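Local coordinates for protein aminopeptidase N (Francisella tularensis subsp. tularensis, PDB 5DLL) that probably removes N-terminal amino acids from peptides as a zinc-dependent M1-family aminopeptidase, contributing to the breakdown of intracellular peptides, at residues Ala159-Tyr164 / Ser176-Asp181; Asp356-Arg361 / Ile620-Arg625; Glu732-Trp737 / Val767-Tyr772. All blocks are in the same frame, centred on the assembly; numbering follows the deposited sequence.

Contact 1: residues Ala159-Tyr164 / Ser176-Asp181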
loop_
_atom_site.group_PDB
_atom_site.type_symbol
_atom_site.label_atom_id
_atom_site.label_comp_id
_atom_site.label_asym_id
_atom_site.label_seq_id
_atom_site.Cartn_x
_atom_site.Cartn_y
_atom_site.Cartn_z
ATOM N N ALA A 159 -22.451 -29.225 4.165
ATOM C CA ALA A 159 -22.461 -28.686 5.533
ATOM C C ALA A 159 -23.865 -28.606 6.144
ATOM O O ALA A 159 -24.863 -28.864 5.474
ATOM C CB ALA A 159 -21.812 -27.308 5.553
ATOM N N ASP A 160 -23.918 -28.242 7.423
ATOM C CA ASP A 160 -25.177 -28.054 8.141
ATOM C C ASP A 160 -25.892 -26.789 7.654
ATOM O O ASP A 160 -25.260 -25.749 7.475
ATOM C CB ASP A 160 -24.899 -27.960 9.648
ATOM C CG ASP A 160 -26.167 -27.962 10.489
ATOM O OD1 ASP A 160 -27.021 -28.853 10.290
ATOM O OD2 ASP A 160 -26.303 -27.077 11.360
ATOM N N LYS A 161 -27.205 -26.884 7.450
ATOM C CA LYS A 161 -28.011 -25.754 6.969
ATOM C C LYS A 161 -28.213 -24.680 8.026
ATOM O O LYS A 161 -28.120 -23.489 7.738
ATOM C CB LYS A 161 -29.396 -26.222 6.534
ATOM C CG LYS A 161 -29.398 -27.176 5.360
ATOM C CD LYS A 161 -30.700 -27.095 4.577
ATOM C CE LYS A 161 -30.793 -25.809 3.768
ATOM N NZ LYS A 161 -31.874 -25.868 2.748
ATOM N N LYS A 162 -28.538 -25.120 9.237
ATOM C CA LYS A 162 -28.805 -24.224 10.357
ATOM C C LYS A 162 -27.606 -23.309 10.610
ATOM O O LYS A 162 -27.751 -22.086 10.696
ATOM C CB LYS A 162 -29.112 -25.045 11.618
ATOM C CG LYS A 162 -29.841 -24.289 12.719
ATOM C CD LYS A 162 -31.347 -24.429 12.583
ATOM C CE LYS A 162 -32.076 -23.705 13.703
ATOM N NZ LYS A 162 -31.815 -22.239 13.695
ATOM N N LYS A 163 -26.424 -23.916 10.707
ATOM C CA LYS A 163 -25.207 -23.195 11.079
ATOM C C LYS A 163 -24.460 -22.569 9.897
ATOM O O LYS A 163 -23.828 -21.522 10.059
ATOM C CB LYS A 163 -24.263 -24.119 11.854
ATOM C CG LYS A 163 -24.798 -24.531 13.218
ATOM C CD LYS A 163 -23.749 -25.236 14.064
ATOM C CE LYS A 163 -23.468 -26.640 13.555
ATOM N NZ LYS A 163 -22.542 -27.381 14.455
ATOM N N TYR A 164 -24.525 -23.202 8.724
ATOM C CA TYR A 164 -23.761 -22.743 7.560
ATOM C C TYR A 164 -24.634 -22.623 6.311
ATOM O O TYR A 164 -24.441 -23.353 5.334
ATOM C CB TYR A 164 -22.571 -23.679 7.315
ATOM C CG TYR A 164 -21.775 -23.935 8.571
ATOM C CD1 TYR A 164 -21.019 -22.922 9.155
ATOM C CD2 TYR A 164 -21.804 -25.178 9.200
ATOM C CE1 TYR A 164 -20.303 -23.138 10.319
ATOM C CE2 TYR A 164 -21.090 -25.404 10.363
ATOM C CZ TYR A 164 -20.345 -24.380 10.919
ATOM O OH TYR A 164 -19.632 -24.606 12.073
ATOM N N SER A 176 -26.986 -27.048 -6.719
ATOM C CA SER A 176 -27.359 -26.751 -5.343
ATOM C C SER A 176 -28.544 -27.606 -4.906
ATOM O O SER A 176 -29.288 -28.125 -5.742
ATOM C CB SER A 176 -27.721 -25.269 -5.231
ATOM O OG SER A 176 -28.070 -24.924 -3.907
ATOM N N GLY A 177 -28.709 -27.751 -3.594
ATOM C CA GLY A 177 -29.832 -28.501 -3.039
ATOM C C GLY A 177 -29.543 -29.090 -1.675
ATOM O O GLY A 177 -28.480 -28.848 -1.095
ATOM N N ASP A 178 -30.496 -29.873 -1.172
ATOM C CA ASP A 178 -30.387 -30.503 0.146
ATOM C C ASP A 178 -29.892 -31.947 0.068
ATOM O O ASP A 178 -29.718 -32.509 -1.013
ATOM C CB ASP A 178 -31.742 -30.464 0.861
ATOM C CG ASP A 178 -32.190 -29.054 1.200
ATOM O OD1 ASP A 178 -31.458 -28.085 0.895
ATOM O OD2 ASP A 178 -33.287 -28.916 1.781
ATOM N N ILE A 179 -29.651 -32.530 1.237
ATOM C CA ILE A 179 -29.337 -33.950 1.369
ATOM C C ILE A 179 -29.536 -34.322 2.838
ATOM O O ILE A 179 -29.306 -33.494 3.720
ATOM C CB ILE A 179 -27.897 -34.277 0.886
ATOM C CG1 ILE A 179 -27.637 -35.795 0.894
ATOM C CG2 ILE A 179 -26.851 -33.542 1.721
ATOM C CD1 ILE A 179 -28.486 -36.587 -0.083
ATOM N N SER A 180 -29.984 -35.551 3.095
ATOM C CA SER A 180 -30.278 -36.009 4.457
ATOM C C SER A 180 -31.450 -35.207 5.042
ATOM O O SER A 180 -32.235 -34.617 4.295
ATOM C CB SER A 180 -29.028 -35.911 5.351
ATOM O OG SER A 180 -29.237 -36.541 6.602
ATOM N N ASP A 181 -31.568 -35.189 6.367
ATOM C CA ASP A 181 -32.642 -34.456 7.041
ATOM C C ASP A 181 -32.259 -33.021 7.416
ATOM O O ASP A 181 -33.139 -32.207 7.693
ATOM C CB ASP A 181 -33.072 -35.204 8.310
ATOM C CG ASP A 181 -33.641 -36.580 8.017
ATOM O OD1 ASP A 181 -34.754 -36.662 7.459
ATOM O OD2 ASP A 181 -32.979 -37.582 8.357
#

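Contact 2: residues Asp356-Arg361 / Ile620-Arg625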
loop_
_atom_site.group_PDB
_atom_site.type_symbol
_atom_site.label_atom_id
_atom_site.label_comp_id
_atom_site.label_asym_id
_atom_site.label_seq_id
_atom_site.Cartn_x
_atom_site.Cartn_y
_atom_site.Cartn_z
ATOM N N ASP A 356 2.306 8.798 -3.410
ATOM C CA ASP A 356 3.071 7.620 -3.845
ATOM C C ASP A 356 4.572 7.904 -3.893
ATOM O O ASP A 356 5.380 7.026 -3.592
ATOM C CB ASP A 356 2.597 7.123 -5.219
ATOM C CG ASP A 356 1.145 6.638 -5.212
ATOM O OD1 ASP A 356 0.620 6.281 -4.133
ATOM O OD2 ASP A 356 0.526 6.614 -6.299
ATOM N N VAL A 357 4.938 9.124 -4.277
ATOM C CA VAL A 357 6.344 9.536 -4.291
ATOM C C VAL A 357 6.908 9.701 -2.874
ATOM O O VAL A 357 8.049 9.312 -2.616
ATOM C CB VAL A 357 6.546 10.843 -5.085
ATOM C CG1 VAL A 357 7.988 11.332 -4.968
ATOM C CG2 VAL A 357 6.167 10.640 -6.545
ATOM N N ARG A 358 6.118 10.277 -1.968
ATOM C CA ARG A 358 6.532 10.430 -0.572
ATOM C C ARG A 358 6.967 9.087 0.031
ATOM O O ARG A 358 7.896 9.043 0.835
ATOM C CB ARG A 358 5.410 11.050 0.275
ATOM C CG ARG A 358 5.122 12.524 0.007
ATOM C CD ARG A 358 6.388 13.322 -0.256
ATOM N NE ARG A 358 7.417 13.057 0.744
ATOM C CZ ARG A 358 8.644 13.565 0.710
ATOM N NH1 ARG A 358 9.004 14.375 -0.278
ATOM N NH2 ARG A 358 9.512 13.262 1.666
ATOM N N ILE A 359 6.296 8.005 -0.366
ATOM C CA ILE A 359 6.663 6.643 0.061
ATOM C C ILE A 359 8.018 6.215 -0.501
ATOM O O ILE A 359 8.827 5.630 0.220
ATOM C CB ILE A 359 5.576 5.608 -0.339
ATOM C CG1 ILE A 359 4.406 5.672 0.649
ATOM C CG2 ILE A 359 6.135 4.192 -0.386
ATOM C CD1 ILE A 359 3.206 4.839 0.246
ATOM N N ILE A 360 8.259 6.505 -1.776
ATOM C CA ILE A 360 9.529 6.152 -2.412
ATOM C C ILE A 360 10.698 6.931 -1.811
ATOM O O ILE A 360 11.759 6.365 -1.564
ATOM C CB ILE A 360 9.494 6.370 -3.938
ATOM C CG1 ILE A 360 8.429 5.480 -4.586
ATOM C CG2 ILE A 360 10.861 6.089 -4.558
ATOM C CD1 ILE A 360 8.591 3.999 -4.307
ATOM N N ARG A 361 10.505 8.221 -1.569
ATOM C CA ARG A 361 11.559 9.047 -0.973
ATOM C C ARG A 361 11.770 8.764 0.508
ATOM O O ARG A 361 12.889 8.873 1.002
ATOM C CB ARG A 361 11.248 10.525 -1.171
ATOM C CG ARG A 361 11.383 10.964 -2.612
ATOM C CD ARG A 361 10.937 12.398 -2.776
ATOM N NE ARG A 361 11.240 12.905 -4.106
ATOM C CZ ARG A 361 10.796 14.060 -4.587
ATOM N NH1 ARG A 361 10.016 14.845 -3.849
ATOM N NH2 ARG A 361 11.128 14.429 -5.816
ATOM N N ILE A 620 11.714 17.211 6.893
ATOM C CA ILE A 620 12.883 18.093 6.844
ATOM C C ILE A 620 14.114 17.398 7.438
ATOM O O ILE A 620 15.227 17.528 6.917
ATOM C CB ILE A 620 12.618 19.424 7.582
ATOM C CG1 ILE A 620 11.534 20.228 6.852
ATOM C CG2 ILE A 620 13.896 20.251 7.689
ATOM C CD1 ILE A 620 10.889 21.302 7.702
ATOM N N ALA A 621 13.898 16.648 8.517
ATOM C CA ALA A 621 14.965 15.887 9.178
ATOM C C ALA A 621 15.655 14.861 8.267
ATOM O O ALA A 621 16.821 14.530 8.479
ATOM C CB ALA A 621 14.413 15.196 10.414
ATOM N N GLU A 622 14.939 14.365 7.260
ATOM C CA GLU A 622 15.511 13.436 6.280
ATOM C C GLU A 622 16.633 14.071 5.444
ATOM O O GLU A 622 17.467 13.366 4.887
ATOM C CB GLU A 622 14.413 12.887 5.354
ATOM C CG GLU A 622 13.377 12.013 6.057
ATOM C CD GLU A 622 12.139 11.723 5.214
ATOM O OE1 GLU A 622 12.033 12.234 4.078
ATOM O OE2 GLU A 622 11.256 10.977 5.691
ATOM N N ALA A 623 16.641 15.399 5.348
ATOM C CA ALA A 623 17.714 16.119 4.654
ATOM C C ALA A 623 19.021 16.105 5.448
ATOM O O ALA A 623 20.108 16.142 4.874
ATOM C CB ALA A 623 17.289 17.555 4.380
ATOM N N MET A 624 18.904 16.043 6.770
ATOM C CA MET A 624 20.044 16.207 7.659
ATOM C C MET A 624 20.751 14.881 7.911
ATOM O O MET A 624 20.109 13.834 7.982
ATOM C CB MET A 624 19.578 16.802 8.990
ATOM C CG MET A 624 18.710 18.042 8.842
ATOM S SD MET A 624 18.538 18.963 10.379
ATOM C CE MET A 624 20.173 19.681 10.530
ATOM N N ARG A 625 22.076 14.938 8.048
ATOM C CA ARG A 625 22.877 13.770 8.403
ATOM C C ARG A 625 22.777 13.524 9.913
ATOM O O ARG A 625 22.559 12.394 10.355
ATOM C CB ARG A 625 24.336 13.966 7.976
ATOM C CG ARG A 625 25.143 12.675 7.913
ATOM C CD ARG A 625 26.580 12.914 7.465
ATOM N NE ARG A 625 27.277 13.863 8.336
ATOM C CZ ARG A 625 27.772 13.580 9.543
ATOM N NH1 ARG A 625 27.664 12.358 10.062
ATOM N NH2 ARG A 625 28.381 14.532 10.242
#

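Contact 3: residues Glu732-Trp737 / Val767-Tyr772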
loop_
_atom_site.group_PDB
_atom_site.type_symbol
_atom_site.label_atom_id
_atom_site.label_comp_id
_atom_site.label_asym_id
_atom_site.label_seq_id
_atom_site.Cartn_x
_atom_site.Cartn_y
_atom_site.Cartn_z
ATOM N N GLU A 732 -16.236 17.337 24.753
ATOM C CA GLU A 732 -17.335 17.460 23.790
ATOM C C GLU A 732 -17.238 16.389 22.700
ATOM O O GLU A 732 -18.244 15.772 22.353
ATOM C CB GLU A 732 -17.374 18.866 23.161
ATOM C CG GLU A 732 -17.942 19.959 24.071
ATOM C CD GLU A 732 -17.707 21.382 23.555
ATOM O OE1 GLU A 732 -17.705 22.323 24.380
ATOM O OE2 GLU A 732 -17.526 21.579 22.334
ATOM N N PHE A 733 -16.033 16.156 22.180
ATOM C CA PHE A 733 -15.815 15.116 21.167
ATOM C C PHE A 733 -16.084 13.721 21.740
ATOM O O PHE A 733 -16.717 12.893 21.085
ATOM C CB PHE A 733 -14.390 15.195 20.607
ATOM C CG PHE A 733 -14.178 14.408 19.335
ATOM C CD1 PHE A 733 -13.925 13.043 19.372
ATOM C CD2 PHE A 733 -14.203 15.039 18.099
ATOM C CE1 PHE A 733 -13.717 12.326 18.201
ATOM C CE2 PHE A 733 -13.995 14.326 16.928
ATOM C CZ PHE A 733 -13.751 12.969 16.979
ATOM N N TYR A 734 -15.611 13.464 22.959
ATOM C CA TYR A 734 -15.801 12.159 23.591
ATOM C C TYR A 734 -17.273 11.882 23.846
ATOM O O TYR A 734 -17.757 10.794 23.538
ATOM C CB TYR A 734 -15.026 12.052 24.906
ATOM C CG TYR A 734 -14.962 10.638 25.456
ATOM C CD1 TYR A 734 -14.228 9.649 24.802
ATOM C CD2 TYR A 734 -15.635 10.286 26.629
ATOM C CE1 TYR A 734 -14.164 8.353 25.296
ATOM C CE2 TYR A 734 -15.576 8.991 27.133
ATOM C CZ TYR A 734 -14.838 8.026 26.464
ATOM O OH TYR A 734 -14.770 6.735 26.953
ATOM N N ASN A 735 -17.975 12.869 24.404
ATOM C CA ASN A 735 -19.413 12.754 24.690
ATOM C C ASN A 735 -20.221 12.278 23.482
ATOM O O ASN A 735 -21.124 11.450 23.618
ATOM C CB ASN A 735 -19.985 14.096 25.177
ATOM C CG ASN A 735 -19.492 14.483 26.563
ATOM O OD1 ASN A 735 -19.193 13.625 27.398
ATOM N ND2 ASN A 735 -19.412 15.787 26.816
ATOM N N ARG A 736 -19.881 12.802 22.306
ATOM C CA ARG A 736 -20.592 12.474 21.072
ATOM C C ARG A 736 -20.260 11.073 20.573
ATOM O O ARG A 736 -21.151 10.341 20.136
ATOM C CB ARG A 736 -20.260 13.494 19.978
ATOM C CG ARG A 736 -20.682 14.922 20.299
ATOM C CD ARG A 736 -20.295 15.895 19.189
ATOM N NE ARG A 736 -20.079 17.262 19.677
ATOM C CZ ARG A 736 -20.018 18.353 18.910
ATOM N NH1 ARG A 736 -20.169 18.278 17.590
ATOM N NH2 ARG A 736 -19.813 19.542 19.472
ATOM N N TRP A 737 -18.983 10.701 20.652
ATOM C CA TRP A 737 -18.485 9.483 20.001
ATOM C C TRP A 737 -17.926 8.427 20.958
ATOM O O TRP A 737 -16.880 7.853 20.688
ATOM C CB TRP A 737 -17.411 9.859 18.971
ATOM C CG TRP A 737 -17.865 10.906 18.010
ATOM C CD1 TRP A 737 -17.465 12.209 17.967
ATOM C CD2 TRP A 737 -18.823 10.742 16.955
ATOM N NE1 TRP A 737 -18.105 12.863 16.945
ATOM C CE2 TRP A 737 -18.946 11.987 16.309
ATOM C CE3 TRP A 737 -19.584 9.660 16.491
ATOM C CZ2 TRP A 737 -19.805 12.185 15.221
ATOM C CZ3 TRP A 737 -20.438 9.858 15.411
ATOM C CH2 TRP A 737 -20.541 11.111 14.790
ATOM N N VAL A 767 -3.816 6.338 29.186
ATOM C CA VAL A 767 -3.595 4.891 29.344
ATOM C C VAL A 767 -4.504 4.303 30.434
ATOM O O VAL A 767 -4.908 3.143 30.354
ATOM C CB VAL A 767 -2.111 4.521 29.618
ATOM C CG1 VAL A 767 -1.189 5.144 28.575
ATOM C CG2 VAL A 767 -1.687 4.911 31.027
ATOM N N ASN A 768 -4.840 5.120 31.431
ATOM C CA ASN A 768 -5.714 4.706 32.533
ATOM C C ASN A 768 -7.203 4.886 32.203
ATOM O O ASN A 768 -8.070 4.417 32.942
ATOM C CB ASN A 768 -5.360 5.493 33.800
ATOM C CG ASN A 768 -3.860 5.527 34.070
ATOM O OD1 ASN A 768 -3.174 4.509 33.963
ATOM N ND2 ASN A 768 -3.345 6.706 34.409
ATOM N N HIS A 769 -7.479 5.559 31.087
ATOM C CA HIS A 769 -8.840 5.848 30.629
ATOM C C HIS A 769 -9.463 4.590 30.006
ATOM O O HIS A 769 -8.773 3.845 29.309
ATOM C CB HIS A 769 -8.780 6.983 29.597
ATOM C CG HIS A 769 -10.001 7.846 29.560
ATOM N ND1 HIS A 769 -10.929 7.781 28.544
ATOM C CD2 HIS A 769 -10.438 8.807 30.409
ATOM C CE1 HIS A 769 -11.890 8.658 28.771
ATOM N NE2 HIS A 769 -11.615 9.295 29.895
ATOM N N PRO A 770 -10.772 4.350 30.244
ATOM C CA PRO A 770 -11.407 3.129 29.726
ATOM C C PRO A 770 -11.465 3.084 28.197
ATOM O O PRO A 770 -11.600 2.004 27.619
ATOM C CB PRO A 770 -12.822 3.198 30.309
ATOM C CG PRO A 770 -13.079 4.656 30.469
ATOM C CD PRO A 770 -11.759 5.236 30.890
ATOM N N ALA A 771 -11.380 4.255 27.564
ATOM C CA ALA A 771 -11.230 4.363 26.113
ATOM C C ALA A 771 -9.944 3.707 25.603
ATOM O O ALA A 771 -9.887 3.276 24.452
ATOM C CB ALA A 771 -11.262 5.820 25.688
ATOM N N TYR A 772 -8.914 3.655 26.449
ATOM C CA TYR A 772 -7.686 2.936 26.125
ATOM C C TYR A 772 -7.734 1.505 26.646
ATOM O O TYR A 772 -8.394 1.209 27.643
ATOM C CB TYR A 772 -6.472 3.656 26.715
ATOM C CG TYR A 772 -5.130 3.079 26.294
ATOM C CD1 TYR A 772 -4.641 3.264 25.003
ATOM C CD2 TYR A 772 -4.347 2.354 27.190
ATOM C CE1 TYR A 772 -3.418 2.741 24.615
ATOM C CE2 TYR A 772 -3.118 1.834 26.813
ATOM C CZ TYR A 772 -2.658 2.029 25.524
ATOM O OH TYR A 772 -1.439 1.506 25.147
#

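Contact 1: residues Ala159-Tyr164 / Ser176-Asp181
K161 and D178 lie with their CA atoms 8.6 Å apart, at the ends of strands 150-160 and 172-179, which are not hydrogen-bonded to each other because strand 183-191 runs between them, antiparallel to both. A159 pairs with H184 and G177 with F185 through backbone bonds of this middle strand, and the side chains of K161 and D178 both touch H184, so the contact bridges across an intervening strand. Lysine suits this span because its long chain can cover the gap and end in a charge. A bend at its third torsion (chi3 73°) turns the ammonium toward the aspartate, and the two side chains meet at about a right angle. NZ of K161 donates to OD1 of D178 at 2.9 Å, arriving on the syn side and 26° out of the carboxylate plane. The second oxygen is less engaged, since K161 NZ stands 3.5 Å from D178 OD2. On the lysine's side the chain has just left its strand in a tight turn: Y164 N bonds to D160 O, and K163 N reaches D160 OD2 at 3.2 Å from above the carboxylate plane, an Asx motif for which a short acidic side chain is well matched. G177, beside D178, has backbone angles that would press a beta carbon on S176 O; glycine, lacking one, tolerates them. With both charged residues exposed, the salt bridge is probably screened by solvent: it links one strand's end to the residue just past the other by charge, with little surface buried.

Contact 2: residues Asp356-Arg361 / Ile620-Arg625
Two successive bends in R358, at chi2 (-38°) and chi3 (-48°), fold its chain over and carry the guanidinium toward E622, whose side chain runs extended beyond CG to meet it. The arginine was deposited in two conformers, so the pairing belongs to one of them and is correspondingly doubtful. In that conformer E622 OE1 lies at the guanidinium edge, 3.6 Å from R358 NH2, a long salt bridge, too stretched to be called a hydrogen bond. The two flat groups are nearly coplanar, their planes 11° apart, the orientation in which an arginine edge can address a carboxylate. One turn on, R361 brings its CB to 4.2 Å above one face of the R358 guanidinium, offset toward its rim, and its own NH1 makes a salt bridge with D570. Both arginines also rest on W569 of helix 565-581, while E622 touches S362. Long, flexible side chains suit this place because helix 349-369 of the peptidase domain and the segment 620-625 that follows on from helix 617-621 in the C-terminal helical domain stand apart. Joined by one long ion pair, they are linked here by a charge attraction that is probably modest, given the long separation and the exposed glutamate, and little surface is buried between them.

Contact 3: residues Glu732-Trp737 / Val767-Tyr772
Y734 turns one face of its phenol ring to the edge of H769, whose CE1 lies 3.8 Å from Y734 CZ, displaced toward the rim. This is a T-shaped pair: the ring planes stand at 72° and the centroids of the Y734 and H769 rings are 5.3 Å apart, so the imidazole C-H points at the tyrosine's pi cloud. The side chains approach from opposite directions, the Y734 rotamer (chi1 -168°) sending its phenol out from the helix toward the loop. A771 brings its methyl obliquely against the same phenol, CB 3.8 Å from Y734 OH, where a compact residue fits in the buried position. A type I turn from H769 to Y772, closed by a bond from Y772 N to H769 O, presents both H769 and A771 to the tyrosine. P770 suits the turn's second position because its ring fixes phi, and its CD lies 3.4 Å above one face of the H769 imidazole. W747 of helix 741-752 meets the rings of both Y734 and H769 and also that of F733, nearly parallel to it. Thus the last turn of helix 723-736, through Y734, packs against the loop between helices 759-767 and 777-788, as in the all-alpha, ARM-like C-terminal domain of M1 aminopeptidases.

In the fold
The three contacts follow one another along the chain; contacts 2 and 3 share the C-terminal helical domain, while contact 1 belongs to the N-terminal beta domain, at the edge of the molecule, about 40 Å from the chain's centre. Contact 2, about 57 Å from it centre to centre and on the opposite side of the chain's centre, joins the peptidase domain to the helical domain; its helix 349-369 closely follows helix 328-346, which carries the zinc ligand E332. Contact 3 has its centre about 34 Å from that of contact 2 and 45 Å from that of contact 1. None touches another; contacts 1 and 3 each stay within one domain, and only contact 2 spans two.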